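Local structure of putative peptidase (Clostridium acetobutylicum, 3K9T) at residues Thr185-His190 / Gly296-Gln301; Phe393-Met398 / Glu430-Val435; Gln10-Thr15 / Ser342-Leu347; Ile275-Leu280 / Tyr287-Phe292. The protein is a zinc-binding protein of the aminopeptidase-like type that is not expected to act as a peptidase and may serve in the biosynthesis of modified polysaccharides. All coordinates share one frame; numbering follows the deposited sequence.

Contact 1: residues Thr185-His190 / Gly296-Gln301. With ZN (zinc ion), chain B.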
loop_
_atom_site.group_PDB
_atom_site.type_symbol
_atom_site.label_atom_id
_atom_site.label_comp_id
_atom_site.label_asym_id
_atom_site.label_seq_id
_atom_site.Cartn_x
_atom_site.Cartn_y
_atom_site.Cartn_z
ATOM N N THR A 185 6.485 28.512 14.036
ATOM C CA THR A 185 6.750 29.769 13.373
ATOM C C THR A 185 5.466 30.360 12.829
ATOM O O THR A 185 4.506 29.640 12.546
ATOM C CB THR A 185 7.754 29.577 12.204
ATOM O OG1 THR A 185 7.073 29.129 11.016
ATOM C CG2 THR A 185 8.829 28.579 12.585
ATOM N N THR A 186 5.443 31.675 12.680
ATOM C CA THR A 186 4.332 32.316 12.001
ATOM C C THR A 186 4.846 33.614 11.359
ATOM O O THR A 186 5.891 34.144 11.781
ATOM C CB THR A 186 3.147 32.542 12.950
ATOM O OG1 THR A 186 1.976 32.830 12.178
ATOM C CG2 THR A 186 3.437 33.684 13.964
ATOM N N TYR A 187 4.118 34.136 10.365
ATOM C CA TYR A 187 4.607 35.292 9.622
ATOM C C TYR A 187 3.856 36.611 9.910
ATOM O O TYR A 187 2.634 36.662 10.015
ATOM C CB TYR A 187 4.751 34.961 8.115
ATOM C CG TYR A 187 3.510 34.435 7.458
ATOM C CD1 TYR A 187 2.568 35.303 6.977
ATOM C CD2 TYR A 187 3.276 33.067 7.320
ATOM C CE1 TYR A 187 1.433 34.868 6.391
ATOM C CE2 TYR A 187 2.126 32.614 6.701
ATOM C CZ TYR A 187 1.197 33.521 6.251
ATOM O OH TYR A 187 0.005 33.130 5.646
ATOM N N THR A 188 4.638 37.684 10.020
ATOM C CA THR A 188 4.159 38.967 10.537
ATOM C C THR A 188 4.002 40.096 9.511
ATOM O O THR A 188 3.725 41.241 9.882
ATOM C CB THR A 188 5.122 39.428 11.587
ATOM O OG1 THR A 188 6.442 39.335 11.041
ATOM C CG2 THR A 188 4.990 38.533 12.831
ATOM N N CYS A 189 4.120 39.743 8.229
ATOM C CA CYS A 189 4.188 40.708 7.146
ATOM C C CYS A 189 2.836 41.136 6.550
ATOM O O CYS A 189 2.768 42.149 5.849
ATOM C CB CYS A 189 5.058 40.124 6.044
ATOM S SG CYS A 189 4.439 38.526 5.435
ATOM N N HIS A 190 1.766 40.381 6.797
ATOM C CA HIS A 190 0.458 40.771 6.267
ATOM C C HIS A 190 -0.203 41.863 7.109
ATOM O O HIS A 190 -0.226 41.767 8.345
ATOM C CB HIS A 190 -0.470 39.590 6.199
ATOM C CG HIS A 190 -0.143 38.634 5.107
ATOM N ND1 HIS A 190 1.148 38.270 4.800
ATOM C CD2 HIS A 190 -0.949 37.936 4.271
ATOM C CE1 HIS A 190 1.121 37.382 3.824
ATOM N NE2 HIS A 190 -0.135 37.169 3.483
ATOM N N GLY A 296 3.588 27.741 -0.805
ATOM C CA GLY A 296 2.722 28.051 0.324
ATOM C C GLY A 296 3.461 28.949 1.304
ATOM O O GLY A 296 3.829 30.052 0.951
ATOM N N SER A 297 3.687 28.495 2.533
ATOM C CA SER A 297 4.368 29.334 3.521
ATOM C C SER A 297 5.774 28.820 3.837
ATOM O O SER A 297 6.331 28.093 3.047
ATOM C CB SER A 297 3.531 29.520 4.782
ATOM O OG SER A 297 4.051 30.606 5.537
ATOM N N ASP A 298 6.330 29.197 4.995
ATOM C CA ASP A 298 7.789 29.025 5.273
ATOM C C ASP A 298 8.307 27.603 5.379
ATOM O O ASP A 298 9.506 27.395 5.490
ATOM C CB ASP A 298 8.197 29.824 6.493
ATOM C CG ASP A 298 8.057 31.338 6.284
ATOM O OD1 ASP A 298 8.628 31.877 5.313
ATOM O OD2 ASP A 298 7.384 31.982 7.108
ATOM N N GLU A 299 7.414 26.620 5.341
ATOM C CA GLU A 299 7.820 25.212 5.284
ATOM C C GLU A 299 8.685 24.956 4.052
ATOM O O GLU A 299 9.537 24.068 4.068
ATOM C CB GLU A 299 6.610 24.285 5.335
ATOM C CG GLU A 299 5.679 24.361 4.135
ATOM C CD GLU A 299 4.664 25.476 4.207
ATOM O OE1 GLU A 299 4.715 26.275 5.178
ATOM O OE2 GLU A 299 3.811 25.525 3.281
ATOM N N ARG A 300 8.509 25.761 2.999
ATOM C CA ARG A 300 9.472 25.756 1.868
ATOM C C ARG A 300 10.905 26.085 2.221
ATOM O O ARG A 300 11.847 25.492 1.675
ATOM C CB ARG A 300 9.059 26.672 0.718
ATOM C CG ARG A 300 8.341 27.911 1.090
ATOM C CD ARG A 300 7.426 28.324 -0.040
ATOM N NE ARG A 300 8.003 29.484 -0.669
ATOM C CZ ARG A 300 7.431 30.680 -0.695
ATOM N NH1 ARG A 300 6.208 30.853 -0.209
ATOM N NH2 ARG A 300 8.068 31.707 -1.246
ATOM N N GLN A 301 11.102 27.049 3.101
ATOM C CA GLN A 301 12.478 27.360 3.499
ATOM C C GLN A 301 12.980 26.256 4.424
ATOM O O GLN A 301 14.033 25.709 4.204
ATOM C CB GLN A 301 12.600 28.755 4.097
ATOM C CG GLN A 301 11.835 29.840 3.327
ATOM C CD GLN A 301 12.193 29.926 1.863
ATOM O OE1 GLN A 301 13.302 29.545 1.455
ATOM N NE2 GLN A 301 11.259 30.459 1.052
HETATM ZN ZN ZN B . -0.952 35.742 2.256
HETATM O O HOH W 1 6.364 31.314 9.588
#
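Tyr-187 ends strand 181-187 and faces the turn of Ser-297 and Asp-298 next to helix 299-302, with no direct hydrogen bond joining 185-190 to 296-301. Beyond Tyr-187 the chain turns away through Thr-188 and Cys-189 to His-190. The Tyr-187 ring carries the contact. Its CG sits between the backbone N and the carbonyl carbon (chi1 55°), which directs the ring toward the turn. Ser-297 OG comes to 3.0 Å from Tyr-187 CE2, approaching the ring obliquely. The hydrogen bond of that hydroxyl is to Glu-227 OE2; with the ring it makes only a close contact. Asp-298 OD2 lies 4.1 Å from Tyr-187 CB. One water bridges the two segments. It donates to Asp-298 OD2 at 2.8 Å and is 2.7 Å from Thr-185 OG1. The other carboxylate oxygen, Asp-298 OD1, takes the backbone N-H of Thr-228, so both oxygens of this buried group are used. In the turn, Ser-297 N donates to Glu-299 OE2 at 3.1 Å, from above the carboxylate plane. Glu-299 also forms a salt bridge with Lys-263. On the metal side, Tyr-187 CE1 lies over one face of the His-190 ring, toward its rim. His-190 NE2 binds the zinc ion at 2.0 Å, and Asp-196 and His-325 bind it as well. His-190 ND1 donates a weak hydrogen bond to Cys-189 SG. Tyr-187 OH is hydrogen-bonded to Asp-196 OD1. Tyr-187 is therefore a second-shell residue. It packs on one zinc ligand, bonds to another and links the metal site to the buried polar turn at Ser-297 and Asp-298.

Contact 2: residues Phe393-Met398 / Glu430-Val435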
loop_
_atom_site.group_PDB
_atom_site.type_symbol
_atom_site.label_atom_id
_atom_site.label_comp_id
_atom_site.label_asym_id
_atom_site.label_seq_id
_atom_site.Cartn_x
_atom_site.Cartn_y
_atom_site.Cartn_z
ATOM N N PHE A 393 -3.064 -4.190 27.650
ATOM C CA PHE A 393 -2.550 -5.383 26.974
ATOM C C PHE A 393 -1.730 -5.046 25.731
ATOM O O PHE A 393 -0.750 -5.732 25.439
ATOM C CB PHE A 393 -3.671 -6.350 26.602
ATOM C CG PHE A 393 -4.285 -7.061 27.778
ATOM C CD1 PHE A 393 -3.494 -7.776 28.670
ATOM C CD2 PHE A 393 -5.673 -7.084 27.946
ATOM C CE1 PHE A 393 -4.071 -8.458 29.741
ATOM C CE2 PHE A 393 -6.254 -7.746 29.017
ATOM C CZ PHE A 393 -5.448 -8.448 29.909
ATOM N N TRP A 394 -2.145 -4.016 24.993
ATOM C CA TRP A 394 -1.345 -3.507 23.871
ATOM C C TRP A 394 0.001 -2.955 24.307
ATOM O O TRP A 394 1.019 -3.260 23.674
ATOM C CB TRP A 394 -2.063 -2.398 23.126
ATOM C CG TRP A 394 -2.946 -2.870 22.031
ATOM C CD1 TRP A 394 -4.288 -2.727 21.954
ATOM C CD2 TRP A 394 -2.546 -3.574 20.868
ATOM N NE1 TRP A 394 -4.757 -3.286 20.807
ATOM C CE2 TRP A 394 -3.708 -3.807 20.108
ATOM C CE3 TRP A 394 -1.317 -4.046 20.395
ATOM C CZ2 TRP A 394 -3.684 -4.462 18.875
ATOM C CZ3 TRP A 394 -1.286 -4.719 19.177
ATOM C CH2 TRP A 394 -2.463 -4.930 18.430
ATOM N N VAL A 395 -0.001 -2.131 25.362
ATOM C CA VAL A 395 1.227 -1.544 25.870
ATOM C C VAL A 395 2.201 -2.626 26.338
ATOM O O VAL A 395 3.388 -2.582 26.029
ATOM C CB VAL A 395 0.975 -0.551 26.993
ATOM C CG1 VAL A 395 2.284 -0.184 27.643
ATOM C CG2 VAL A 395 0.305 0.690 26.451
ATOM N N LEU A 396 1.694 -3.622 27.045
ATOM C CA LEU A 396 2.552 -4.714 27.505
ATOM C C LEU A 396 3.079 -5.504 26.329
ATOM O O LEU A 396 4.254 -5.883 26.290
ATOM C CB LEU A 396 1.802 -5.648 28.457
ATOM C CG LEU A 396 1.477 -5.030 29.829
ATOM C CD1 LEU A 396 0.367 -5.770 30.530
ATOM C CD2 LEU A 396 2.743 -5.033 30.680
ATOM N N ASN A 397 2.215 -5.714 25.353
ATOM C CA ASN A 397 2.533 -6.603 24.279
ATOM C C ASN A 397 3.552 -6.009 23.331
ATOM O O ASN A 397 4.469 -6.702 22.880
ATOM C CB ASN A 397 1.266 -7.041 23.557
ATOM C CG ASN A 397 1.569 -7.856 22.347
ATOM O OD1 ASN A 397 1.792 -7.291 21.289
ATOM N ND2 ASN A 397 1.612 -9.190 22.490
HETATM N N MSE A 398 3.420 -4.721 23.063
HETATM C CA MSE A 398 4.325 -4.062 22.130
HETATM C C MSE A 398 5.521 -3.335 22.755
HETATM O O MSE A 398 6.343 -2.835 22.020
HETATM C CB MSE A 398 3.546 -3.085 21.265
HETATM C CG MSE A 398 2.647 -3.791 20.245
HETATM SE SE MSE A 398 1.631 -2.503 19.237
HETATM C CE MSE A 398 3.081 -1.847 18.081
ATOM N N GLU A 430 5.209 -0.751 38.323
ATOM C CA GLU A 430 6.561 -1.185 37.990
ATOM C C GLU A 430 6.656 -2.315 36.953
ATOM O O GLU A 430 7.639 -3.062 36.911
ATOM C CB GLU A 430 7.337 -1.548 39.259
ATOM C CG GLU A 430 7.292 -0.468 40.340
ATOM C CD GLU A 430 8.208 -0.756 41.516
ATOM O OE1 GLU A 430 8.233 -1.906 42.006
ATOM O OE2 GLU A 430 8.891 0.186 41.968
ATOM N N LEU A 431 5.663 -2.404 36.079
ATOM C CA LEU A 431 5.715 -3.374 34.980
ATOM C C LEU A 431 6.414 -2.785 33.726
ATOM O O LEU A 431 6.585 -3.477 32.719
ATOM C CB LEU A 431 4.299 -3.845 34.634
ATOM C CG LEU A 431 3.693 -4.919 35.525
ATOM C CD1 LEU A 431 2.209 -5.062 35.237
ATOM C CD2 LEU A 431 4.423 -6.280 35.379
ATOM N N LEU A 432 6.799 -1.510 33.782
ATOM C CA LEU A 432 7.453 -0.837 32.654
ATOM C C LEU A 432 8.694 -0.028 33.082
ATOM O O LEU A 432 8.725 0.605 34.121
ATOM C CB LEU A 432 6.464 0.101 31.924
ATOM C CG LEU A 432 5.238 -0.484 31.210
ATOM C CD1 LEU A 432 4.343 0.646 30.664
ATOM C CD2 LEU A 432 5.654 -1.486 30.091
ATOM N N LYS A 433 9.704 -0.046 32.240
ATOM C CA LYS A 433 10.898 0.741 32.431
ATOM C C LYS A 433 10.901 1.738 31.280
ATOM O O LYS A 433 10.505 1.403 30.169
ATOM C CB LYS A 433 12.121 -0.165 32.352
ATOM C CG LYS A 433 13.446 0.501 32.633
ATOM C CD LYS A 433 14.627 -0.442 32.295
ATOM C CE LYS A 433 15.923 0.321 32.121
ATOM N NZ LYS A 433 17.113 -0.560 32.281
ATOM N N LEU A 434 11.277 2.980 31.552
ATOM C CA LEU A 434 11.424 3.985 30.505
ATOM C C LEU A 434 12.774 3.679 29.840
ATOM O O LEU A 434 13.766 3.425 30.516
ATOM C CB LEU A 434 11.390 5.372 31.129
ATOM C CG LEU A 434 11.061 6.633 30.337
ATOM C CD1 LEU A 434 9.793 6.545 29.497
ATOM C CD2 LEU A 434 10.917 7.683 31.379
ATOM N N VAL A 435 12.803 3.624 28.522
ATOM C CA VAL A 435 14.054 3.354 27.820
ATOM C C VAL A 435 14.169 4.278 26.637
ATOM O O VAL A 435 13.496 5.313 26.596
ATOM C CB VAL A 435 14.144 1.905 27.354
ATOM C CG1 VAL A 435 14.318 0.947 28.585
ATOM C CG2 VAL A 435 12.939 1.564 26.484
ATOM O OXT VAL A 435 14.926 4.012 25.721
#
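Leu-432, Leu-396 and Val-395 bury the most surface here, and the contact is wholly apolar. Leu-432 opens strand 432-434 and points at helix 389-398. Its CD1 meets Val-395 CG1 at 3.7 Å, with the two side chains crossing at about a right angle. Val-395 CG1 stands anti to the backbone N (chi1 169°), and this branch does the touching. Leu-396 is one residue further along the helix. Leu-396 CA is 8.1 Å from Leu-432 CA, the closest pair of CA atoms between the segments. The CB of Leu-396 does not point at the strand, but the end of the side chain swings nearer. There its CD2 lies 4.4 Å from Leu-431 CB, a looser touch. Both segments belong to the permutated winged helix-turn-helix domain, in which strand 432-434 pairs antiparallel with strand 358-361. Leu-426 of helix 416-428 touches Val-395, Leu-396 and Leu-432, so the two helices and the strand meet in one apolar core. That helix ends in a Schellman motif. Glu-430 is its C-prime residue, with positive phi, and the chain then passes through Leu-431 into the strand. Tyr-359 of the paired strand also packs on Leu-432. Further round helix 389-398, Trp-394 meets Trp-295 of a neighbouring subunit, with the ring planes nearly perpendicular.

Contact 3: residues Gln10-Thr15 / Ser342-Leu347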
loop_
_atom_site.group_PDB
_atom_site.type_symbol
_atom_site.label_atom_id
_atom_site.label_comp_id
_atom_site.label_asym_id
_atom_site.label_seq_id
_atom_site.Cartn_x
_atom_site.Cartn_y
_atom_site.Cartn_z
ATOM N N GLN A 10 -9.164 22.521 28.440
ATOM C CA GLN A 10 -10.546 22.635 28.938
ATOM C C GLN A 10 -11.082 24.058 28.957
ATOM O O GLN A 10 -12.291 24.249 28.937
ATOM C CB GLN A 10 -10.677 22.033 30.324
ATOM C CG GLN A 10 -10.626 20.488 30.335
ATOM C CD GLN A 10 -10.085 19.910 31.664
ATOM O OE1 GLN A 10 -9.944 20.622 32.672
ATOM N NE2 GLN A 10 -9.752 18.622 31.648
ATOM N N ASN A 11 -10.209 25.063 28.988
ATOM C CA ASN A 11 -10.674 26.452 28.998
ATOM C C ASN A 11 -10.525 27.154 27.648
ATOM O O ASN A 11 -10.520 28.397 27.544
ATOM C CB ASN A 11 -9.934 27.254 30.069
ATOM C CG ASN A 11 -10.667 28.510 30.425
ATOM O OD1 ASN A 11 -11.901 28.512 30.501
ATOM N ND2 ASN A 11 -9.935 29.597 30.612
ATOM N N SER A 12 -10.448 26.344 26.610
ATOM C CA SER A 12 -10.097 26.836 25.291
ATOM C C SER A 12 -11.143 27.776 24.699
ATOM O O SER A 12 -10.798 28.675 23.925
ATOM C CB SER A 12 -9.795 25.669 24.355
ATOM O OG SER A 12 -10.980 25.004 24.043
ATOM N N SER A 13 -12.402 27.585 25.076
ATOM C CA SER A 13 -13.426 28.487 24.644
ATOM C C SER A 13 -13.117 29.906 25.067
ATOM O O SER A 13 -13.124 30.820 24.249
ATOM C CB SER A 13 -14.765 28.103 25.233
ATOM O OG SER A 13 -15.595 29.247 25.242
ATOM N N GLU A 14 -12.870 30.098 26.353
ATOM C CA GLU A 14 -12.494 31.407 26.847
ATOM C C GLU A 14 -11.206 31.923 26.154
ATOM O O GLU A 14 -11.131 33.082 25.754
ATOM C CB GLU A 14 -12.306 31.312 28.356
ATOM C CG GLU A 14 -11.906 32.605 29.067
ATOM C CD GLU A 14 -11.687 32.377 30.555
ATOM O OE1 GLU A 14 -12.664 32.105 31.297
ATOM O OE2 GLU A 14 -10.516 32.456 30.971
ATOM N N THR A 15 -10.199 31.066 26.001
ATOM C CA THR A 15 -8.958 31.486 25.333
ATOM C C THR A 15 -9.187 31.865 23.861
ATOM O O THR A 15 -8.540 32.771 23.365
ATOM C CB THR A 15 -7.882 30.399 25.437
ATOM O OG1 THR A 15 -7.758 30.037 26.820
ATOM C CG2 THR A 15 -6.523 30.878 24.863
ATOM N N SER A 342 -8.501 25.402 17.017
ATOM C CA SER A 342 -7.111 25.355 16.557
ATOM C C SER A 342 -6.122 25.372 17.747
ATOM O O SER A 342 -5.143 24.665 17.760
ATOM C CB SER A 342 -6.837 26.515 15.620
ATOM O OG SER A 342 -7.675 26.447 14.476
ATOM N N TYR A 343 -6.403 26.170 18.761
ATOM C CA TYR A 343 -5.526 26.261 19.924
ATOM C C TYR A 343 -5.510 24.954 20.717
ATOM O O TYR A 343 -4.458 24.461 21.086
ATOM C CB TYR A 343 -6.004 27.426 20.757
ATOM C CG TYR A 343 -5.564 27.506 22.192
ATOM C CD1 TYR A 343 -4.354 28.085 22.540
ATOM C CD2 TYR A 343 -6.415 27.099 23.214
ATOM C CE1 TYR A 343 -3.977 28.213 23.853
ATOM C CE2 TYR A 343 -6.035 27.217 24.550
ATOM C CZ TYR A 343 -4.822 27.783 24.856
ATOM O OH TYR A 343 -4.446 27.926 26.162
ATOM N N LYS A 344 -6.694 24.418 20.972
ATOM C CA LYS A 344 -6.869 23.114 21.606
ATOM C C LYS A 344 -6.083 22.028 20.834
ATOM O O LYS A 344 -5.381 21.182 21.424
ATOM C CB LYS A 344 -8.386 22.821 21.675
ATOM C CG LYS A 344 -8.822 21.422 22.078
ATOM C CD LYS A 344 -10.245 21.435 22.682
ATOM C CE LYS A 344 -11.358 21.247 21.667
ATOM N NZ LYS A 344 -11.476 19.827 21.279
ATOM N N THR A 345 -6.152 22.068 19.509
ATOM C CA THR A 345 -5.503 21.027 18.700
ATOM C C THR A 345 -3.968 21.125 18.795
ATOM O O THR A 345 -3.256 20.119 18.942
ATOM C CB THR A 345 -5.993 21.030 17.256
ATOM O OG1 THR A 345 -7.447 20.941 17.208
ATOM C CG2 THR A 345 -5.351 19.876 16.507
ATOM N N TYR A 346 -3.469 22.342 18.715
ATOM C CA TYR A 346 -2.050 22.582 18.864
ATOM C C TYR A 346 -1.604 22.100 20.234
ATOM O O TYR A 346 -0.565 21.450 20.347
ATOM C CB TYR A 346 -1.681 24.079 18.633
ATOM C CG TYR A 346 -1.322 24.434 17.189
ATOM C CD1 TYR A 346 -2.298 24.592 16.214
ATOM C CD2 TYR A 346 0.002 24.654 16.814
ATOM C CE1 TYR A 346 -1.950 24.939 14.903
ATOM C CE2 TYR A 346 0.358 24.997 15.513
ATOM C CZ TYR A 346 -0.611 25.125 14.557
ATOM O OH TYR A 346 -0.262 25.469 13.257
ATOM N N LEU A 347 -2.362 22.413 21.285
ATOM C CA LEU A 347 -1.988 21.949 22.626
ATOM C C LEU A 347 -1.978 20.407 22.720
ATOM O O LEU A 347 -1.128 19.814 23.404
ATOM C CB LEU A 347 -2.909 22.567 23.694
ATOM C CG LEU A 347 -2.731 24.065 23.995
ATOM C CD1 LEU A 347 -3.539 24.457 25.208
ATOM C CD2 LEU A 347 -1.256 24.410 24.221
HETATM O O HOH W 2 -6.582 27.895 27.740
#
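Thr-15 and Ser-12 of helix 12-26 meet Tyr-343 of helix 336-355. The main interaction is a CH-pi contact. Thr-15 CG2 lies 3.7 Å from the centroid of the Tyr-343 ring, 19° off the ring normal. It sits over one face, displaced toward the hydroxyl end, where it comes 3.5 Å from Tyr-343 CZ. The opposite face is covered by Leu-347 CD1, one helical turn on, so the ring is held between two methyl groups. Tyr-343 CG stands anti to the backbone N (chi1 162°), and this extends the ring across to helix 12-26. Van der Waals contacts add to this. Ser-12 CB approaches the ring at its edge, close to its plane, and is 3.8 Å from Tyr-343 CD2. Ser-12 OG lies 3.9 Å from Lys-344 CD, before the lysine chain bends away. The backbones are close here, with 6.2 Å between the CA atoms of Ser-12 and Lys-344. The polar link between the helices runs through a water. It is 2.6 Å from Thr-15 OG1 and 2.7 Å from Tyr-343 OH. Within 10-15, Asn-11 ND2 donates to Glu-14 OE2 at 2.9 Å, from well above the carboxylate plane. Helix 194-211 packs alongside, with Phe-206 on Thr-15 and Leu-203 on Tyr-343. Tyr-346, on helix 336-355, is hydrogen-bonded to the backbone of Leu-314 in the central sheet. This is helix-on-helix packing in the aminopeptidase-like alpha/beta domain, joining a helix near the N-terminus to one that packs on the sheet.

Contact 4: residues Ile275-Leu280 / Tyr287-Phe292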
loop_
_atom_site.group_PDB
_atom_site.type_symbol
_atom_site.label_atom_id
_atom_site.label_comp_id
_atom_site.label_asym_id
_atom_site.label_seq_id
_atom_site.Cartn_x
_atom_site.Cartn_y
_atom_site.Cartn_z
ATOM N N ILE A 275 2.212 12.336 14.526
ATOM C CA ILE A 275 1.554 12.865 15.739
ATOM C C ILE A 275 0.328 13.694 15.331
ATOM O O ILE A 275 -0.784 13.461 15.812
ATOM C CB ILE A 275 2.492 13.734 16.598
ATOM C CG1 ILE A 275 3.479 12.862 17.360
ATOM C CG2 ILE A 275 1.697 14.614 17.575
ATOM C CD1 ILE A 275 4.518 13.696 18.092
ATOM N N VAL A 276 0.523 14.664 14.451
ATOM C CA VAL A 276 -0.626 15.492 14.063
ATOM C C VAL A 276 -1.772 14.655 13.445
ATOM O O VAL A 276 -2.926 14.895 13.755
ATOM C CB VAL A 276 -0.238 16.682 13.130
ATOM C CG1 VAL A 276 -1.517 17.359 12.579
ATOM C CG2 VAL A 276 0.669 17.681 13.908
ATOM N N GLU A 277 -1.466 13.663 12.609
ATOM C CA GLU A 277 -2.564 12.908 11.965
ATOM C C GLU A 277 -3.294 12.034 12.989
ATOM O O GLU A 277 -4.487 11.864 12.889
ATOM C CB GLU A 277 -2.073 12.109 10.766
ATOM C CG GLU A 277 -1.512 13.001 9.633
ATOM C CD GLU A 277 -0.653 12.218 8.662
ATOM O OE1 GLU A 277 -1.045 11.082 8.329
ATOM O OE2 GLU A 277 0.407 12.729 8.236
ATOM N N LYS A 278 -2.577 11.561 14.012
ATOM C CA LYS A 278 -3.170 10.765 15.075
ATOM C C LYS A 278 -4.072 11.599 15.977
ATOM O O LYS A 278 -5.109 11.103 16.442
ATOM C CB LYS A 278 -2.079 10.064 15.909
ATOM C CG LYS A 278 -2.586 8.945 16.849
ATOM C CD LYS A 278 -3.377 7.865 16.090
ATOM C CE LYS A 278 -3.602 6.652 16.969
ATOM N NZ LYS A 278 -4.742 5.817 16.537
ATOM N N VAL A 279 -3.693 12.857 16.230
ATOM C CA VAL A 279 -4.561 13.769 16.984
ATOM C C VAL A 279 -5.850 14.048 16.176
ATOM O O VAL A 279 -6.980 13.907 16.702
ATOM C CB VAL A 279 -3.841 15.076 17.385
ATOM C CG1 VAL A 279 -4.826 16.063 17.964
ATOM C CG2 VAL A 279 -2.638 14.806 18.392
ATOM N N LEU A 280 -5.702 14.371 14.892
ATOM C CA LEU A 280 -6.876 14.656 14.029
ATOM C C LEU A 280 -7.831 13.472 13.923
ATOM O O LEU A 280 -9.083 13.612 14.018
ATOM C CB LEU A 280 -6.430 15.093 12.626
ATOM C CG LEU A 280 -5.689 16.453 12.579
ATOM C CD1 LEU A 280 -5.051 16.646 11.210
ATOM C CD2 LEU A 280 -6.626 17.649 12.946
ATOM N N TYR A 287 -11.481 16.647 9.025
ATOM C CA TYR A 287 -10.217 17.281 8.705
ATOM C C TYR A 287 -9.711 16.773 7.367
ATOM O O TYR A 287 -10.257 15.854 6.772
ATOM C CB TYR A 287 -9.166 16.984 9.770
ATOM C CG TYR A 287 -8.867 15.519 9.903
ATOM C CD1 TYR A 287 -9.716 14.691 10.631
ATOM C CD2 TYR A 287 -7.744 14.947 9.280
ATOM C CE1 TYR A 287 -9.453 13.328 10.767
ATOM C CE2 TYR A 287 -7.482 13.573 9.392
ATOM C CZ TYR A 287 -8.331 12.778 10.136
ATOM O OH TYR A 287 -8.092 11.436 10.260
ATOM N N TYR A 288 -8.654 17.390 6.880
ATOM C CA TYR A 288 -8.090 16.952 5.647
ATOM C C TYR A 288 -6.594 17.024 5.799
ATOM O O TYR A 288 -6.084 17.955 6.419
ATOM C CB TYR A 288 -8.614 17.809 4.492
ATOM C CG TYR A 288 -8.013 17.423 3.180
ATOM C CD1 TYR A 288 -8.420 16.253 2.523
ATOM C CD2 TYR A 288 -7.015 18.207 2.588
ATOM C CE1 TYR A 288 -7.857 15.879 1.308
ATOM C CE2 TYR A 288 -6.444 17.835 1.384
ATOM C CZ TYR A 288 -6.875 16.668 0.753
ATOM O OH TYR A 288 -6.303 16.300 -0.431
ATOM N N VAL A 289 -5.896 16.020 5.270
ATOM C CA VAL A 289 -4.437 15.979 5.287
ATOM C C VAL A 289 -3.945 16.091 3.851
ATOM O O VAL A 289 -4.495 15.448 2.982
ATOM C CB VAL A 289 -3.936 14.671 5.890
ATOM C CG1 VAL A 289 -2.372 14.585 5.797
ATOM C CG2 VAL A 289 -4.455 14.506 7.311
ATOM N N ALA A 290 -2.923 16.903 3.606
ATOM C CA ALA A 290 -2.323 17.060 2.263
ATOM C C ALA A 290 -0.876 16.695 2.342
ATOM O O ALA A 290 -0.265 16.861 3.372
ATOM C CB ALA A 290 -2.440 18.508 1.781
ATOM N N ASP A 291 -0.315 16.208 1.255
ATOM C CA ASP A 291 1.130 15.967 1.182
ATOM C C ASP A 291 1.855 17.282 0.981
ATOM O O ASP A 291 1.282 18.293 0.590
ATOM C CB ASP A 291 1.501 15.018 0.024
ATOM C CG ASP A 291 1.066 13.555 0.271
ATOM O OD1 ASP A 291 1.505 12.941 1.266
ATOM O OD2 ASP A 291 0.282 13.020 -0.550
ATOM N N PHE A 292 3.144 17.251 1.258
ATOM C CA PHE A 292 3.993 18.396 1.059
ATOM C C PHE A 292 4.035 18.831 -0.383
ATOM O O PHE A 292 3.948 18.035 -1.276
ATOM C CB PHE A 292 5.416 18.069 1.481
ATOM C CG PHE A 292 6.423 19.176 1.196
ATOM C CD1 PHE A 292 6.573 20.230 2.069
ATOM C CD2 PHE A 292 7.254 19.113 0.080
ATOM C CE1 PHE A 292 7.507 21.212 1.837
ATOM C CE2 PHE A 292 8.175 20.081 -0.162
ATOM C CZ PHE A 292 8.310 21.142 0.727
HETATM O O HOH W 3 -5.596 11.049 10.196
#
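Within the beta-alpha-beta unit of strand 260-263, helix 271-282 and strand 287-290, Leu-280 of the helix packs on Tyr-287 of the second strand. Leu-280 CB sits almost exactly over the centre of the Tyr-287 ring. It is 3.5 Å from the centroid and 8° off the normal, a CH-pi contact. Leu-280 CD1 reaches past the rim and is 3.7 Å from Tyr-287 CD2. At the helix backbone, Leu-280 O approaches Tyr-287 CE1 at 3.3 Å. The tyrosine CG lies between its backbone N and carbonyl carbon (chi1 61°), and the ring stands up against the helix. A water ties the far end of the ring to the helix. It donates to Glu-277 O at 3.0 Å and lies 2.5 Å from Tyr-287 OH. The helix and strand segments run nearly antiparallel, at 160°, with their axes 9.9 Å apart at closest. This is the return leg of the crossover, since strands 260-263 and 287-290 are parallel neighbours in the mixed sheet. Strand 287-290 is the outermost strand of that sheet within the chain. Val-289, two residues on from Tyr-287, also points at the helix. Its CG2 lies at the edge of the Tyr-287 ring and 4.0 Å from Glu-277 CG. The glutamate crosses the valine at about a right angle, and its carboxylate forms a salt bridge with Arg-264, outside both segments. The same arginine also pairs with Asp-291 OD1. On the helix face turned away from the strand, Lys-278 makes a cation-pi contact with Tyr-410 of helix 405-412.

In the fold
Contacts 1, 3 and 4 lie in the aminopeptidase-like part of the chain, and contact 2 in the C-terminal winged helix-turn-helix domain. Contact 3 joins the ends of the first part in sequence, and the segments of contacts 1 and 4 fall between them, with contact 4 between the two halves of contact 1. Contact 2 follows all three. Strands 181-187 and 287-290 share the mixed sheet. Contact 4 touches contact 1 through Phe-292 and Glu-299, and contact 3 through Val-279 and Thr-345. Contact 2 is centred about 41 Å from contact 1, though its nearest atoms are about 10 Å from contact 4. In the trimer, Glu-367 from the winged domain of a neighbouring subunit reaches segment 296-301.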